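PDB 1R5M: SIR4-interacting protein SIF2 from Saccharomyces cerevisiae, which antagonizes telomeric silencing in yeast and acts as a transcription corepressor, as a member of the Set3C complex. Local coordinates for residues 41-45 with 85-89; 108-113 with 125-129; 148-154 with 166-172; 331-335 with 347-351; 352-358 with 383-389. One frame throughout, in Å; residues are numbered along the deposited sequence.

Contact 1: residues 41-45 with 85-89; sequences EIVKL and YWKLT
The indole of Trp86 is the one flat group that carries this contact, and Ile42 lies over one of its faces. The side chain of Ile42 spreads across both rings. CB stands 3.6 Å from the centroid of the five-membered ring of Trp86, only 17° off the normal, which makes a CH-pi contact. CG2 reaches Trp86 NE1 at 3.4 Å, and CD1 lies 3.8 Å above the ring plane, over the middle of the indole. A chi1 of 53° sets CG1 between the backbone N and the carbonyl carbon, which puts CD1 near the ring fusion while CG2 lies by NE1. Val43 continues the surface instead of turning its back on it, because Ile42 and Val43 both face Val420 in a classic beta bulge. Its two methyls divide the work: CG2 rests 3.8 Å from Trp86 CB and CG1 rests 3.9 Å from Leu88 CB. Farther on, Leu45 CD2 meets Leu88 CD2 at 4.0 Å, the two side chains lying nearly at right angles. Branched residues suit this seam, since their short side chains span the gap between two strands whose axes pass 6.9 Å apart at 27°. Lys44 turns the other way, to a salt bridge with Glu417. Here the backbones of Ile42, Val43 and Leu45 are bonded to strand 419-422 and its turn, and that of Lys87 to strand 69-77 of a different propeller blade, so the join between the two segments rests on dispersion and the shape of apolar side chains.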
# COMPACT_ATOMS: atom_id res chain seq x y z
N GLU A 41 20.00 4.78 -10.13
CA GLU A 41 18.78 5.21 -10.79
C GLU A 41 18.90 4.81 -12.26
O GLU A 41 19.97 4.94 -12.85
CB GLU A 41 18.63 6.73 -10.69
CG GLU A 41 17.59 7.29 -11.65
CD GLU A 41 17.44 8.79 -11.53
OE1 GLU A 41 16.79 9.26 -10.57
OE2 GLU A 41 17.98 9.52 -12.40
N ILE A 42 17.82 4.29 -12.84
CA ILE A 42 17.86 3.93 -14.25
C ILE A 42 16.94 4.82 -15.07
O ILE A 42 17.13 4.96 -16.28
CB ILE A 42 17.49 2.44 -14.49
CG1 ILE A 42 16.15 2.10 -13.84
CG2 ILE A 42 18.60 1.54 -13.96
CD1 ILE A 42 15.62 0.72 -14.21
N VAL A 43 15.94 5.41 -14.42
CA VAL A 43 15.02 6.32 -15.11
C VAL A 43 14.64 7.49 -14.22
O VAL A 43 14.30 7.32 -13.05
CB VAL A 43 13.72 5.60 -15.56
CG1 VAL A 43 12.77 6.61 -16.20
CG2 VAL A 43 14.03 4.49 -16.55
N LYS A 44 14.73 8.69 -14.77
CA LYS A 44 14.36 9.89 -14.04
C LYS A 44 12.93 10.24 -14.43
O LYS A 44 12.61 10.33 -15.62
CB LYS A 44 15.29 11.05 -14.41
CG LYS A 44 14.80 12.41 -13.93
CD LYS A 44 15.77 13.52 -14.28
CE LYS A 44 17.02 13.45 -13.41
NZ LYS A 44 16.68 13.57 -11.95
N LEU A 45 12.07 10.41 -13.44
CA LEU A 45 10.67 10.75 -13.69
C LEU A 45 10.43 12.20 -13.33
O LEU A 45 11.31 12.86 -12.77
CB LEU A 45 9.75 9.89 -12.81
CG LEU A 45 9.88 8.37 -12.90
CD1 LEU A 45 9.02 7.73 -11.83
CD2 LEU A 45 9.46 7.91 -14.29
N TYR A 85 20.48 0.91 -22.68
CA TYR A 85 20.06 1.86 -21.66
C TYR A 85 18.59 1.62 -21.31
O TYR A 85 18.03 0.57 -21.64
CB TYR A 85 20.26 3.29 -22.16
CG TYR A 85 19.36 3.71 -23.30
CD1 TYR A 85 18.07 4.17 -23.06
CD2 TYR A 85 19.79 3.63 -24.63
CE1 TYR A 85 17.23 4.55 -24.11
CE2 TYR A 85 18.96 4.00 -25.68
CZ TYR A 85 17.68 4.46 -25.41
OH TYR A 85 16.85 4.83 -26.45
N TRP A 86 17.97 2.58 -20.64
CA TRP A 86 16.57 2.45 -20.26
C TRP A 86 15.72 3.52 -20.92
O TRP A 86 16.06 4.71 -20.90
CB TRP A 86 16.43 2.54 -18.74
CG TRP A 86 17.24 1.50 -18.06
CD1 TRP A 86 18.54 1.61 -17.65
CD2 TRP A 86 16.84 0.16 -17.76
NE1 TRP A 86 18.97 0.42 -17.12
CE2 TRP A 86 17.95 -0.49 -17.17
CE3 TRP A 86 15.65 -0.56 -17.94
CZ2 TRP A 86 17.90 -1.82 -16.76
CZ3 TRP A 86 15.60 -1.89 -17.53
CH2 TRP A 86 16.72 -2.50 -16.95
N LYS A 87 14.61 3.09 -21.52
CA LYS A 87 13.71 3.99 -22.22
C LYS A 87 12.36 4.12 -21.52
O LYS A 87 11.71 3.13 -21.20
CB LYS A 87 13.51 3.49 -23.65
CG LYS A 87 12.60 4.35 -24.51
CD LYS A 87 12.38 3.70 -25.87
CE LYS A 87 11.42 4.50 -26.73
NZ LYS A 87 11.12 3.81 -28.01
N LEU A 88 11.95 5.37 -21.30
CA LEU A 88 10.67 5.67 -20.67
C LEU A 88 9.71 6.17 -21.73
O LEU A 88 9.98 7.16 -22.41
CB LEU A 88 10.86 6.76 -19.60
CG LEU A 88 9.58 7.35 -19.00
CD1 LEU A 88 8.89 6.31 -18.14
CD2 LEU A 88 9.94 8.58 -18.17
N THR A 89 8.58 5.49 -21.88
CA THR A 89 7.57 5.88 -22.86
C THR A 89 6.22 6.01 -22.18
O THR A 89 5.78 5.11 -21.47
CB THR A 89 7.46 4.83 -23.99
OG1 THR A 89 8.72 4.71 -24.66
CG2 THR A 89 6.39 5.25 -24.99

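Contact 2: residues 108-113 with 125-129; sequences TNQVTC and TGVEN
The carboxylate of Glu128 takes the backbone N of Gln110 in a nearly straight bond, 2.8 Å from N to OE2 with 172° at the hydrogen, using the anti lone pair of OE2. Thr108 OG1 comes within 3.0 Å of that Glu128 oxygen. A glutamate is long enough, with its chain extended beyond CG, to carry an acceptor back to the backbone of Gln110. In return, Glu128 N donates to Gln110 O at 3.0 Å. One residue on, Asn129 N donates to Asn109 OD1 at 2.9 Å; with chi1 -163° swinging its amide across to that donor, Asn109 still has ND2 bonded to Ser68. Within the strands, Gly126 O receives Thr112 N at 2.8 Å and, weakly, Cys113 N, while Gly126 N returns a bond to Cys113 O. Thr112 and Cys113 both face Gly126, a classic beta bulge. Packing is modest: Val111 CG2 meets Val127 CG1 at 4.1 Å in a non-hydrogen-bonded pair, Asn109 ND2 lies 3.7 Å from Val127 CG2, and Thr112 CG2 leans on the aliphatic stem of Glu128 while its OG1 bonds Ile152 O. Strands 111-116 and 122-127 form the two inner strands of a WD40 blade. Thr125 OG1, bonded to His96 NE2 and Trp135 NE1, is consistent with the hydroxyl of the His-Ser/Thr-Asp-Trp network of these repeats, with Val127 where the aspartate usually stands.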
# COMPACT_ATOMS: atom_id res chain seq x y z
N THR A 108 -5.94 22.97 -5.29
CA THR A 108 -5.11 21.82 -5.66
C THR A 108 -5.95 20.55 -5.76
O THR A 108 -6.86 20.33 -4.95
CB THR A 108 -3.98 21.59 -4.64
OG1 THR A 108 -3.13 20.53 -5.09
CG2 THR A 108 -4.56 21.21 -3.28
N ASN A 109 -5.64 19.71 -6.74
CA ASN A 109 -6.35 18.46 -6.94
C ASN A 109 -5.35 17.40 -7.39
O ASN A 109 -5.34 16.99 -8.55
CB ASN A 109 -7.45 18.62 -7.99
CG ASN A 109 -8.49 17.50 -7.94
OD1 ASN A 109 -8.97 17.13 -6.86
ND2 ASN A 109 -8.84 16.96 -9.11
N GLN A 110 -4.50 16.96 -6.46
CA GLN A 110 -3.50 15.95 -6.77
C GLN A 110 -4.11 14.56 -6.82
O GLN A 110 -5.18 14.32 -6.26
CB GLN A 110 -2.40 15.95 -5.70
CG GLN A 110 -1.83 17.31 -5.34
CD GLN A 110 -0.66 17.22 -4.36
OE1 GLN A 110 -0.47 16.21 -3.68
NE2 GLN A 110 0.13 18.29 -4.28
N VAL A 111 -3.45 13.65 -7.52
CA VAL A 111 -3.90 12.27 -7.57
C VAL A 111 -3.38 11.72 -6.24
O VAL A 111 -2.18 11.81 -5.95
CB VAL A 111 -3.28 11.51 -8.75
CG1 VAL A 111 -3.54 10.01 -8.61
CG2 VAL A 111 -3.88 12.01 -10.06
N THR A 112 -4.27 11.17 -5.43
CA THR A 112 -3.90 10.67 -4.11
C THR A 112 -3.91 9.15 -3.95
O THR A 112 -3.48 8.63 -2.92
CB THR A 112 -4.85 11.23 -3.04
OG1 THR A 112 -6.19 10.80 -3.33
CG2 THR A 112 -4.81 12.75 -3.03
N CYS A 113 -4.39 8.45 -4.97
CA CYS A 113 -4.46 7.00 -4.87
C CYS A 113 -4.56 6.35 -6.25
O CYS A 113 -5.22 6.88 -7.15
CB CYS A 113 -5.70 6.64 -4.03
SG CYS A 113 -5.91 4.88 -3.60
N THR A 125 -8.05 5.51 -10.31
CA THR A 125 -7.27 6.65 -9.85
C THR A 125 -8.22 7.52 -9.03
O THR A 125 -9.40 7.67 -9.38
CB THR A 125 -6.67 7.48 -11.02
OG1 THR A 125 -7.71 7.91 -11.90
CG2 THR A 125 -5.65 6.65 -11.79
N GLY A 126 -7.71 8.06 -7.93
CA GLY A 126 -8.51 8.92 -7.07
C GLY A 126 -7.80 10.24 -6.85
O GLY A 126 -6.57 10.28 -6.80
N VAL A 127 -8.56 11.32 -6.73
CA VAL A 127 -7.98 12.65 -6.53
C VAL A 127 -8.42 13.30 -5.23
O VAL A 127 -9.29 12.79 -4.52
CB VAL A 127 -8.33 13.60 -7.71
CG1 VAL A 127 -7.63 13.13 -8.97
CG2 VAL A 127 -9.84 13.65 -7.92
N GLU A 128 -7.81 14.44 -4.91
CA GLU A 128 -8.13 15.16 -3.69
C GLU A 128 -9.60 15.51 -3.51
O GLU A 128 -10.08 15.51 -2.38
CB GLU A 128 -7.31 16.45 -3.60
CG GLU A 128 -5.83 16.27 -3.38
CD GLU A 128 -5.16 17.59 -3.07
OE1 GLU A 128 -5.32 18.08 -1.93
OE2 GLU A 128 -4.49 18.14 -3.96
N ASN A 129 -10.31 15.83 -4.59
CA ASN A 129 -11.71 16.19 -4.42
C ASN A 129 -12.63 15.01 -4.18
O ASN A 129 -13.83 15.19 -3.93
CB ASN A 129 -12.23 17.06 -5.59
CG ASN A 129 -12.37 16.29 -6.90
OD1 ASN A 129 -12.85 15.15 -6.92
ND2 ASN A 129 -11.99 16.92 -8.00

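Contact 3: residues 148-154 with 166-172; sequences HRAPIVS and SMDVENV
His148 meets the second segment with both ring nitrogens, whose partners lie near the ring plane. ND1 donates to Asp168 OD2 at 2.8 Å, coming from above the carboxylate plane, which is turned 77° against the imidazole; NE2 shares a 2.6 Å hydrogen bond with Ser166 OG. A histidine suits this place because its two ring nitrogens can each take a partner at once. Ser166 OG is also bonded to Trp176 NE1, so His148, Ser166, Asp168 and Trp176 form the buried hydrogen-bond network characteristic of WD40 repeats, joining the loop before the first strand to the second and third strands. At Arg149, the backbone N reaches Asp168 OD2 through one water. The other carboxylate oxygen, OD1, takes Val172 N and so braces the type I turn from Asp168 to Asn171. Ala150 is small enough for its CB to settle 3.6 Å from Val169 CG2. Pro151 presses CD on that same methyl at 3.4 Å, a tight contact, and its carbonyl accepts Val169 N. Ile152 pairs with Asp168, but its CB leads away from that segment, and the side chain packs on Leu132. Val153 then meets Val169 closely, CG1 to CG1 at 3.3 Å, and in a classic bulge Met167 O accepts from the backbone N of both Val153 and Ser154.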
# COMPACT_ATOMS: atom_id res chain seq x y z
N HIS A 148 -17.36 10.34 -3.25
CA HIS A 148 -16.53 10.87 -2.17
C HIS A 148 -16.34 12.37 -2.36
O HIS A 148 -16.33 12.86 -3.49
CB HIS A 148 -15.14 10.22 -2.18
CG HIS A 148 -15.13 8.78 -1.78
ND1 HIS A 148 -15.17 8.37 -0.46
CD2 HIS A 148 -15.05 7.65 -2.52
CE1 HIS A 148 -15.11 7.05 -0.41
NE2 HIS A 148 -15.04 6.59 -1.65
N ARG A 149 -16.17 13.09 -1.26
CA ARG A 149 -15.95 14.53 -1.31
C ARG A 149 -14.72 14.92 -0.50
O ARG A 149 -14.57 16.06 -0.07
CB ARG A 149 -17.18 15.29 -0.80
CG ARG A 149 -18.39 15.17 -1.72
CD ARG A 149 -19.32 16.36 -1.56
NE ARG A 149 -19.95 16.41 -0.24
CZ ARG A 149 -21.00 15.69 0.11
NH1 ARG A 149 -21.56 14.86 -0.75
NH2 ARG A 149 -21.51 15.82 1.33
N ALA A 150 -13.83 13.95 -0.31
CA ALA A 150 -12.59 14.16 0.43
C ALA A 150 -11.50 13.32 -0.24
O ALA A 150 -11.81 12.39 -0.99
CB ALA A 150 -12.76 13.75 1.89
N PRO A 151 -10.22 13.63 0.01
CA PRO A 151 -9.12 12.87 -0.60
C PRO A 151 -9.21 11.36 -0.42
O PRO A 151 -9.47 10.87 0.68
CB PRO A 151 -7.88 13.46 0.07
CG PRO A 151 -8.28 14.88 0.32
CD PRO A 151 -9.70 14.74 0.83
N ILE A 152 -8.99 10.63 -1.51
CA ILE A 152 -9.05 9.17 -1.48
C ILE A 152 -7.77 8.63 -0.86
O ILE A 152 -6.67 9.01 -1.26
CB ILE A 152 -9.20 8.61 -2.91
CG1 ILE A 152 -10.44 9.21 -3.57
CG2 ILE A 152 -9.27 7.10 -2.87
CD1 ILE A 152 -11.74 8.93 -2.82
N VAL A 153 -7.92 7.75 0.13
CA VAL A 153 -6.75 7.18 0.80
C VAL A 153 -6.53 5.70 0.49
O VAL A 153 -5.39 5.24 0.49
CB VAL A 153 -6.84 7.33 2.34
CG1 VAL A 153 -6.96 8.79 2.72
CG2 VAL A 153 -8.02 6.55 2.89
N SER A 154 -7.60 4.97 0.22
CA SER A 154 -7.47 3.55 -0.06
C SER A 154 -8.52 3.05 -1.05
O SER A 154 -9.67 3.50 -1.03
CB SER A 154 -7.57 2.75 1.24
OG SER A 154 -7.35 1.36 1.02
N SER A 166 -13.67 1.80 -1.56
CA SER A 166 -12.86 3.01 -1.56
C SER A 166 -13.13 3.75 -0.26
O SER A 166 -14.25 3.74 0.25
CB SER A 166 -13.19 3.90 -2.76
OG SER A 166 -14.56 4.25 -2.79
N MET A 167 -12.10 4.37 0.29
CA MET A 167 -12.25 5.13 1.52
C MET A 167 -11.48 6.43 1.41
O MET A 167 -10.39 6.46 0.84
CB MET A 167 -11.74 4.32 2.72
CG MET A 167 -12.02 5.00 4.06
SD MET A 167 -11.65 3.94 5.48
CE MET A 167 -9.89 3.92 5.36
N ASP A 168 -12.06 7.50 1.94
CA ASP A 168 -11.40 8.80 1.91
C ASP A 168 -10.89 9.18 3.30
O ASP A 168 -11.09 8.45 4.27
CB ASP A 168 -12.32 9.89 1.33
CG ASP A 168 -13.60 10.10 2.14
OD1 ASP A 168 -13.55 10.08 3.38
OD2 ASP A 168 -14.65 10.31 1.50
N VAL A 169 -10.23 10.33 3.38
CA VAL A 169 -9.66 10.81 4.64
C VAL A 169 -10.68 11.03 5.76
O VAL A 169 -10.32 10.97 6.94
CB VAL A 169 -8.86 12.12 4.44
CG1 VAL A 169 -7.68 11.87 3.54
CG2 VAL A 169 -9.76 13.19 3.86
N GLU A 170 -11.93 11.29 5.39
CA GLU A 170 -12.97 11.51 6.39
C GLU A 170 -13.61 10.18 6.78
O GLU A 170 -14.62 10.13 7.47
CB GLU A 170 -14.03 12.47 5.85
CG GLU A 170 -13.51 13.86 5.55
CD GLU A 170 -12.85 14.51 6.75
OE1 GLU A 170 -13.43 14.45 7.86
OE2 GLU A 170 -11.74 15.07 6.60
N ASN A 171 -12.99 9.10 6.31
CA ASN A 171 -13.44 7.74 6.57
C ASN A 171 -14.76 7.35 5.94
O ASN A 171 -15.39 6.37 6.34
CB ASN A 171 -13.46 7.45 8.06
CG ASN A 171 -12.07 7.24 8.62
OD1 ASN A 171 -11.33 6.35 8.18
ND2 ASN A 171 -11.69 8.07 9.58
N VAL A 172 -15.20 8.11 4.95
CA VAL A 172 -16.42 7.74 4.25
C VAL A 172 -15.94 6.57 3.42
O VAL A 172 -14.95 6.68 2.69
CB VAL A 172 -16.93 8.86 3.33
CG1 VAL A 172 -18.08 8.36 2.47
CG2 VAL A 172 -17.40 10.04 4.18
O HOH W 1 -16.67 12.16 1.43

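Contact 4: residues 331-335 with 347-351; sequences VPIFA and VAFMD
Met350 reaches the ring of Phe334 because its CG is turned away from its own backbone N (chi1 -177°) and the rest of the chain runs on extended. Phe334, with chi1 -75°, swings its ring back over the start of that chain. Met350 CB then lies over the ring face, 4.1 Å from the Phe334 centroid, in a CH-pi contact, and CG touches CZ of Phe334 at 3.4 Å. The sulfur comes in obliquely at 4.8 Å from the same centroid, a Met-aromatic contact, while Pro332 CD packs on Met350 SD at 4.0 Å. A flexible thioether suits this spot, where it must fit both a ring and a proline. Toward the other face of the hairpin, Ile333 and Phe349 lie side by side as a non-hydrogen-bonded pair, with Ile333 CG1 at 3.4 Å from Phe349 CE2; Val331 CG1 packs against Phe349 CB, and Val331 O approaches the edge of the ring. The backbone is sewn by Phe334 N to Ala348 O at 2.8 Å, nearly along the C=O axis, and by Met350 N to Pro332 O. Ala335 N is buried with no partner. This hairpin makes the first two strands of the blade of WD repeat 7: strand 354-358 pairs with strand 344-349 on its other edge, bonding Val347 to Asn355, Val312 of strand 311-316 packs on Ile333 and Val347, and strand 397-402 meets Ala335 and Ala348.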
# COMPACT_ATOMS: atom_id res chain seq x y z
N VAL A 331 15.71 7.72 13.10
CA VAL A 331 15.27 8.00 11.74
C VAL A 331 13.99 7.24 11.40
O VAL A 331 14.03 6.05 11.10
CB VAL A 331 16.36 7.64 10.70
CG1 VAL A 331 15.90 8.05 9.30
CG2 VAL A 331 17.66 8.34 11.05
N PRO A 332 12.85 7.93 11.44
CA PRO A 332 11.54 7.34 11.15
C PRO A 332 11.44 6.75 9.75
O PRO A 332 12.09 7.21 8.81
CB PRO A 332 10.58 8.51 11.32
CG PRO A 332 11.27 9.36 12.36
CD PRO A 332 12.69 9.33 11.89
N ILE A 333 10.62 5.71 9.62
CA ILE A 333 10.37 5.09 8.33
C ILE A 333 8.99 5.57 7.92
O ILE A 333 8.05 5.53 8.72
CB ILE A 333 10.39 3.55 8.43
CG1 ILE A 333 11.82 3.08 8.67
CG2 ILE A 333 9.80 2.94 7.16
CD1 ILE A 333 11.97 1.59 8.90
N PHE A 334 8.87 6.04 6.68
CA PHE A 334 7.60 6.55 6.17
C PHE A 334 6.78 5.53 5.40
O PHE A 334 5.56 5.67 5.28
CB PHE A 334 7.84 7.77 5.28
CG PHE A 334 8.18 9.03 6.03
CD1 PHE A 334 8.40 10.22 5.35
CD2 PHE A 334 8.27 9.03 7.42
CE1 PHE A 334 8.71 11.39 6.03
CE2 PHE A 334 8.58 10.21 8.12
CZ PHE A 334 8.80 11.38 7.42
N ALA A 335 7.44 4.51 4.86
CA ALA A 335 6.73 3.49 4.10
C ALA A 335 7.59 2.25 3.90
O ALA A 335 8.81 2.34 3.84
CB ALA A 335 6.30 4.05 2.75
N VAL A 347 12.17 -0.16 2.44
CA VAL A 347 11.64 0.89 3.30
C VAL A 347 12.23 2.25 2.96
O VAL A 347 13.38 2.34 2.54
CB VAL A 347 11.92 0.59 4.79
CG1 VAL A 347 11.19 -0.67 5.22
CG2 VAL A 347 13.41 0.46 5.03
N ALA A 348 11.44 3.29 3.14
CA ALA A 348 11.89 4.65 2.87
C ALA A 348 12.02 5.39 4.20
O ALA A 348 11.04 5.56 4.92
CB ALA A 348 10.90 5.37 1.97
N PHE A 349 13.24 5.80 4.52
CA PHE A 349 13.49 6.53 5.75
C PHE A 349 13.25 8.02 5.55
O PHE A 349 13.30 8.53 4.43
CB PHE A 349 14.92 6.30 6.24
CG PHE A 349 15.18 4.92 6.76
CD1 PHE A 349 15.58 3.90 5.90
CD2 PHE A 349 15.00 4.63 8.11
CE1 PHE A 349 15.81 2.61 6.38
CE2 PHE A 349 15.23 3.34 8.60
CZ PHE A 349 15.63 2.33 7.74
N MET A 350 12.98 8.70 6.66
CA MET A 350 12.72 10.13 6.64
C MET A 350 13.88 10.94 6.08
O MET A 350 13.70 12.07 5.61
CB MET A 350 12.38 10.60 8.05
CG MET A 350 12.00 12.06 8.16
SD MET A 350 11.37 12.43 9.81
CE MET A 350 10.88 14.15 9.59
N ASP A 351 15.08 10.37 6.11
CA ASP A 351 16.25 11.08 5.60
C ASP A 351 16.44 10.91 4.09
O ASP A 351 17.46 11.33 3.54
CB ASP A 351 17.52 10.65 6.34
CG ASP A 351 17.85 9.18 6.14
OD1 ASP A 351 17.08 8.48 5.44
OD2 ASP A 351 18.88 8.72 6.67

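Contact 5: residues 352-358 with 383-389; sequences GQVNVYD and PLYASYQ
Strands 354-358 and 380-388 are the two outer strands of a propeller blade, paired antiparallel, with a classic beta bulge that shifts the register by one. Tyr385 and Ala386 both face Val356, whose carbonyl O accepts from the two of them: Tyr385 N at 2.7 Å and Ala386 N at 3.2 Å. Val356 N answers to Ala386 O. Farther along, Val354 and Tyr388 exchange a matched pair of backbone bonds, and at the opposite end Asp358 N donates to Pro383 O at 2.9 Å. The bulge places Leu384 opposite Tyr357. There CD1 of Leu384 sits over one face of the Tyr357 ring, offset toward its rim and 4.3 Å from the centroid, while also resting 3.5 Å from Asn355 CG; this one methyl thus meets both the ring and the amide. Val356 and Tyr385 run side by side on the other face of the sheet, CG1 to CD2 at 4.2 Å, and beta-branched valine suits the extended backbone there. Gly352 has positive phi (87°), where a side chain would jam against the carbonyl O of the preceding residue, so a glycine suits this place. The Asp358 carboxylate has its partners outside: OD1 bonds Lys360 N at the short helix 360-363 and pairs with Lys344. That lysine also makes a cation-pi contact with Tyr385, whose OH is bonded to Pro424 O. On its inner side strand 354-358 is bonded to 344-349, and Val354 and Val356 lie against Ile397 and Trp402 of strand 397-402. Beyond 380-388 comes the N-terminal strand 37-44, bonded to Tyr385 and Ser387.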
# COMPACT_ATOMS: atom_id res chain seq x y z
N GLY A 352 15.46 10.30 3.42
CA GLY A 352 15.55 10.12 1.98
C GLY A 352 16.27 8.86 1.52
O GLY A 352 16.49 8.66 0.32
N GLN A 353 16.66 8.01 2.46
CA GLN A 353 17.35 6.78 2.10
C GLN A 353 16.38 5.61 2.00
O GLN A 353 15.45 5.49 2.80
CB GLN A 353 18.44 6.44 3.11
CG GLN A 353 19.24 5.19 2.73
CD GLN A 353 20.52 5.04 3.52
OE1 GLN A 353 21.26 6.00 3.71
NE2 GLN A 353 20.80 3.82 3.98
N VAL A 354 16.61 4.76 1.01
CA VAL A 354 15.80 3.57 0.82
C VAL A 354 16.69 2.38 1.15
O VAL A 354 17.79 2.25 0.62
CB VAL A 354 15.33 3.40 -0.64
CG1 VAL A 354 14.59 2.07 -0.80
CG2 VAL A 354 14.42 4.56 -1.03
N ASN A 355 16.21 1.52 2.05
CA ASN A 355 16.95 0.32 2.41
C ASN A 355 16.14 -0.87 1.92
O ASN A 355 14.92 -0.90 2.07
CB ASN A 355 17.12 0.19 3.93
CG ASN A 355 18.37 0.88 4.44
OD1 ASN A 355 18.67 0.82 5.64
ND2 ASN A 355 19.12 1.51 3.55
N VAL A 356 16.82 -1.84 1.32
CA VAL A 356 16.17 -3.05 0.88
C VAL A 356 16.74 -4.15 1.77
O VAL A 356 17.96 -4.35 1.82
CB VAL A 356 16.47 -3.38 -0.60
CG1 VAL A 356 15.77 -4.67 -1.00
CG2 VAL A 356 15.99 -2.24 -1.49
N TYR A 357 15.86 -4.83 2.49
CA TYR A 357 16.25 -5.90 3.39
C TYR A 357 16.01 -7.26 2.75
O TYR A 357 15.04 -7.46 2.03
CB TYR A 357 15.48 -5.78 4.71
CG TYR A 357 15.90 -4.57 5.51
CD1 TYR A 357 17.06 -4.60 6.29
CD2 TYR A 357 15.19 -3.38 5.44
CE1 TYR A 357 17.50 -3.47 6.97
CE2 TYR A 357 15.61 -2.24 6.12
CZ TYR A 357 16.77 -2.29 6.88
OH TYR A 357 17.21 -1.16 7.53
N ASP A 358 16.92 -8.20 3.03
CA ASP A 358 16.83 -9.54 2.47
C ASP A 358 16.24 -10.50 3.50
O ASP A 358 16.77 -10.65 4.60
CB ASP A 358 18.22 -9.99 2.04
CG ASP A 358 18.21 -11.35 1.38
OD1 ASP A 358 17.15 -11.78 0.88
OD2 ASP A 358 19.28 -12.00 1.35
N PRO A 383 19.24 -8.83 7.43
CA PRO A 383 20.31 -8.47 6.50
C PRO A 383 19.98 -7.30 5.57
O PRO A 383 18.92 -7.29 4.96
CB PRO A 383 20.55 -9.76 5.72
CG PRO A 383 20.19 -10.82 6.71
CD PRO A 383 18.92 -10.27 7.32
N LEU A 384 20.88 -6.33 5.49
CA LEU A 384 20.69 -5.19 4.61
C LEU A 384 21.22 -5.60 3.24
O LEU A 384 22.41 -5.86 3.08
CB LEU A 384 21.45 -3.97 5.12
CG LEU A 384 21.36 -2.72 4.24
CD1 LEU A 384 19.90 -2.30 4.06
CD2 LEU A 384 22.16 -1.59 4.87
N TYR A 385 20.33 -5.66 2.26
CA TYR A 385 20.71 -6.08 0.92
C TYR A 385 21.26 -4.95 0.06
O TYR A 385 22.26 -5.12 -0.64
CB TYR A 385 19.48 -6.69 0.23
CG TYR A 385 19.74 -7.26 -1.15
CD1 TYR A 385 20.52 -8.40 -1.32
CD2 TYR A 385 19.19 -6.66 -2.28
CE1 TYR A 385 20.74 -8.93 -2.59
CE2 TYR A 385 19.40 -7.19 -3.55
CZ TYR A 385 20.18 -8.32 -3.70
OH TYR A 385 20.39 -8.85 -4.95
N ALA A 386 20.60 -3.80 0.11
CA ALA A 386 21.01 -2.66 -0.69
C ALA A 386 20.44 -1.35 -0.16
O ALA A 386 19.50 -1.35 0.63
CB ALA A 386 20.55 -2.87 -2.13
N SER A 387 21.03 -0.24 -0.59
CA SER A 387 20.59 1.08 -0.18
C SER A 387 20.64 2.06 -1.34
O SER A 387 21.47 1.92 -2.25
CB SER A 387 21.47 1.62 0.96
OG SER A 387 21.41 0.81 2.11
N TYR A 388 19.74 3.04 -1.32
CA TYR A 388 19.67 4.09 -2.33
C TYR A 388 19.63 5.42 -1.58
O TYR A 388 18.80 5.61 -0.70
CB TYR A 388 18.40 3.94 -3.18
CG TYR A 388 18.28 4.96 -4.29
CD1 TYR A 388 19.21 4.99 -5.34
CD2 TYR A 388 17.23 5.88 -4.32
CE1 TYR A 388 19.09 5.91 -6.38
CE2 TYR A 388 17.11 6.81 -5.35
CZ TYR A 388 18.04 6.81 -6.38
OH TYR A 388 17.91 7.72 -7.41
N GLN A 389 20.55 6.32 -1.93
CA GLN A 389 20.63 7.62 -1.27
C GLN A 389 21.68 8.46 -1.98
O GLN A 389 22.47 7.95 -2.77
CB GLN A 389 21.04 7.42 0.20
CG GLN A 389 21.36 8.69 0.99
CD GLN A 389 20.14 9.54 1.29
OE1 GLN A 389 19.74 9.70 2.44
NE2 GLN A 389 19.55 10.09 0.24

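All five contacts are partly buried. Contacts 2, 3 and 4 join the first two strands of separate blades, with centres about 15 to 16 Å from the centre of the molecule; contacts 1 and 5 lie farther out on outer strands, at about 23 and 19 Å. Contacts 2 and 3 are neighbours and touch directly, their centres about 10 Å apart, and contacts 4 and 5 share one blade. Contact 1 reaches contact 5 where Glu41 packs on Tyr388, near the closure of the ring. Chemistry follows place: contact 3 is rich in buried polar bonds, contact 2 combines backbone bonds with a glutamate and an asparagine that grip backbone N-H groups, contact 4 relies on aromatic packing, contact 5 on sheet bonding, and contact 1, between blades, is apolar.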